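Local coordinates for protein transcriptional regulator, MarR family (Silicibacter pomeroyi DSS-3, PDB 3CDH) that probably binds DNA as a two-chain transcriptional regulator of the MarR family, through a winged helix-turn-helix domain, at residues Leu49-Asp54 with Lys65-Glu70. Numbering follows the deposited sequence.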
loop_
_atom_site.group_PDB
_atom_site.type_symbol
_atom_site.label_atom_id
_atom_site.label_comp_id
_atom_site.label_asym_id
_atom_site.label_seq_id
_atom_site.Cartn_x
_atom_site.Cartn_y
_atom_site.Cartn_z
ATOM N N LEU B 49 9.655 -1.953 -14.748
ATOM C CA LEU B 49 9.217 -2.279 -16.103
ATOM C C LEU B 49 7.934 -1.561 -16.479
ATOM O O LEU B 49 7.824 -0.996 -17.580
ATOM C CB LEU B 49 9.047 -3.779 -16.292
ATOM C CG LEU B 49 10.316 -4.616 -16.155
ATOM C CD1 LEU B 49 9.900 -6.052 -16.197
ATOM C CD2 LEU B 49 11.340 -4.326 -17.250
ATOM N N ALA B 50 6.966 -1.560 -15.570
ATOM C CA ALA B 50 5.731 -0.837 -15.835
ATOM C C ALA B 50 6.006 0.660 -16.116
ATOM O O ALA B 50 5.444 1.236 -17.070
ATOM C CB ALA B 50 4.750 -1.040 -14.718
ATOM N N CYS B 51 6.896 1.278 -15.339
ATOM C CA CYS B 51 7.210 2.700 -15.577
ATOM C C CYS B 51 7.940 2.970 -16.857
ATOM O O CYS B 51 7.849 4.069 -17.373
ATOM C CB CYS B 51 8.077 3.289 -14.485
ATOM S SG CYS B 51 7.305 3.277 -12.939
ATOM N N LEU B 52 8.714 2.004 -17.341
ATOM C CA LEU B 52 9.569 2.281 -18.492
ATOM C C LEU B 52 8.961 1.872 -19.819
ATOM O O LEU B 52 9.513 2.192 -20.855
ATOM C CB LEU B 52 10.965 1.683 -18.322
ATOM C CG LEU B 52 11.843 2.254 -17.214
ATOM C CD1 LEU B 52 13.106 1.479 -17.194
ATOM C CD2 LEU B 52 12.158 3.706 -17.429
ATOM N N VAL B 53 7.834 1.170 -19.787
ATOM C CA VAL B 53 7.208 0.711 -21.015
ATOM C C VAL B 53 6.833 1.864 -21.964
ATOM O O VAL B 53 7.189 1.793 -23.131
ATOM C CB VAL B 53 6.043 -0.255 -20.737
ATOM C CG1 VAL B 53 4.767 0.492 -20.422
ATOM C CG2 VAL B 53 5.847 -1.196 -21.903
ATOM N N ASP B 54 6.164 2.922 -21.482
ATOM C CA ASP B 54 5.862 4.077 -22.358
ATOM C C ASP B 54 7.039 4.992 -22.521
ATOM O O ASP B 54 7.359 5.361 -23.633
ATOM C CB ASP B 54 4.741 4.980 -21.868
ATOM C CG ASP B 54 3.643 4.241 -21.222
ATOM O OD1 ASP B 54 2.631 3.921 -21.905
ATOM O OD2 ASP B 54 3.808 3.991 -20.016
ATOM N N LYS B 65 10.028 7.439 -6.931
ATOM C CA LYS B 65 8.747 7.976 -6.556
ATOM C C LYS B 65 7.570 7.220 -7.173
ATOM O O LYS B 65 6.590 6.954 -6.480
ATOM C CB LYS B 65 8.684 9.477 -6.842
ATOM C CG LYS B 65 9.669 10.255 -5.972
ATOM C CD LYS B 65 9.678 11.751 -6.311
ATOM C CE LYS B 65 11.054 12.403 -5.984
ATOM N NZ LYS B 65 10.963 13.878 -5.644
ATOM N N LEU B 66 7.653 6.851 -8.446
ATOM C CA LEU B 66 6.556 6.091 -9.054
ATOM C C LEU B 66 6.432 4.727 -8.460
ATOM O O LEU B 66 5.332 4.213 -8.333
ATOM C CB LEU B 66 6.678 5.993 -10.565
ATOM C CG LEU B 66 6.477 7.346 -11.259
ATOM C CD1 LEU B 66 6.753 7.231 -12.740
ATOM C CD2 LEU B 66 5.079 7.925 -11.013
ATOM N N SER B 67 7.547 4.134 -8.054
ATOM C CA SER B 67 7.493 2.772 -7.519
ATOM C C SER B 67 7.256 2.691 -6.036
ATOM O O SER B 67 7.151 1.596 -5.494
ATOM C CB SER B 67 8.756 2.024 -7.860
ATOM O OG SER B 67 8.860 1.941 -9.251
ATOM N N LEU B 68 7.173 3.854 -5.405
ATOM C CA LEU B 68 7.005 3.980 -3.968
ATOM C C LEU B 68 8.153 3.344 -3.227
ATOM O O LEU B 68 7.935 2.479 -2.390
ATOM C CB LEU B 68 5.672 3.367 -3.515
ATOM C CG LEU B 68 4.459 3.582 -4.426
ATOM C CD1 LEU B 68 3.254 2.872 -3.870
ATOM C CD2 LEU B 68 4.166 5.063 -4.660
HETATM N N MSE B 69 9.382 3.745 -3.545
HETATM C CA MSE B 69 10.556 3.213 -2.848
HETATM C C MSE B 69 11.484 4.297 -2.457
HETATM O O MSE B 69 11.536 5.342 -3.087
HETATM C CB MSE B 69 11.429 2.342 -3.727
HETATM C CG MSE B 69 10.765 1.560 -4.769
HETATM SE SE MSE B 69 11.332 -0.219 -4.400
HETATM C CE MSE B 69 9.711 -0.754 -3.353
ATOM N N GLU B 70 12.301 3.993 -1.466
ATOM C CA GLU B 70 13.424 4.840 -1.148
ATOM C C GLU B 70 14.420 4.814 -2.303
ATOM O O GLU B 70 14.548 3.826 -3.032
ATOM C CB GLU B 70 14.095 4.353 0.118
ATOM C CG GLU B 70 13.191 3.565 1.025
ATOM C CD GLU B 70 13.432 3.949 2.462
ATOM O OE1 GLU B 70 14.637 3.949 2.861
ATOM O OE2 GLU B 70 12.438 4.285 3.179
#
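C51 and L66 carry this contact: the thiol of C51, on helix 43-54, reaches across to the side chain of L66 near the end of helix 60-67. SG lies 3.7 Å from L66 CB and 4.0 Å from L66 CD1, so the sulfur meets the root of the leucine and one of its methyls. Both residues direct their CB at the opposing helix, and their CA atoms, 7.4 Å apart, are the closest pair between the segments. C51 holds SG anti to its carbonyl carbon (chi1 -63°), which turns the sulfur toward L66. L66 has the corresponding first torsion, and its second torsion (chi2 174°) brings CD1 to the sulfur's side, as the second and longer contact.

S67 borders the same sulfur more loosely, with OG 4.2 Å from C51 SG. That hydroxyl is hydrogen-bonded to L63 O, one turn back, so it has its polar partner within its own helix, and its approach to the sulfur is a loose van der Waals one. No hydrogen bond joins the two segments, and they bury just 99 Å² between them: a small apolar touch in which C51 contributes 55 Å² and its SG makes both residue contacts. Immediately beyond S67 the chain leaves the helix at L68, whose positive phi of 60° belongs to a Schellman motif.

A polar link also joins the helices: R47 NH1 donates to S67 O. M58 of strand 58-59 packs on both C51 and L66, and L66 also meets Y19 of the second subunit. Helix 60-67 and helix 71-84, the latter touching S67 through M74, correspond to the helix-turn-helix of the MarR fold; helix 43-54 packs against helix 60-67 through this contact and, by L49 and V53, against helix 105-130.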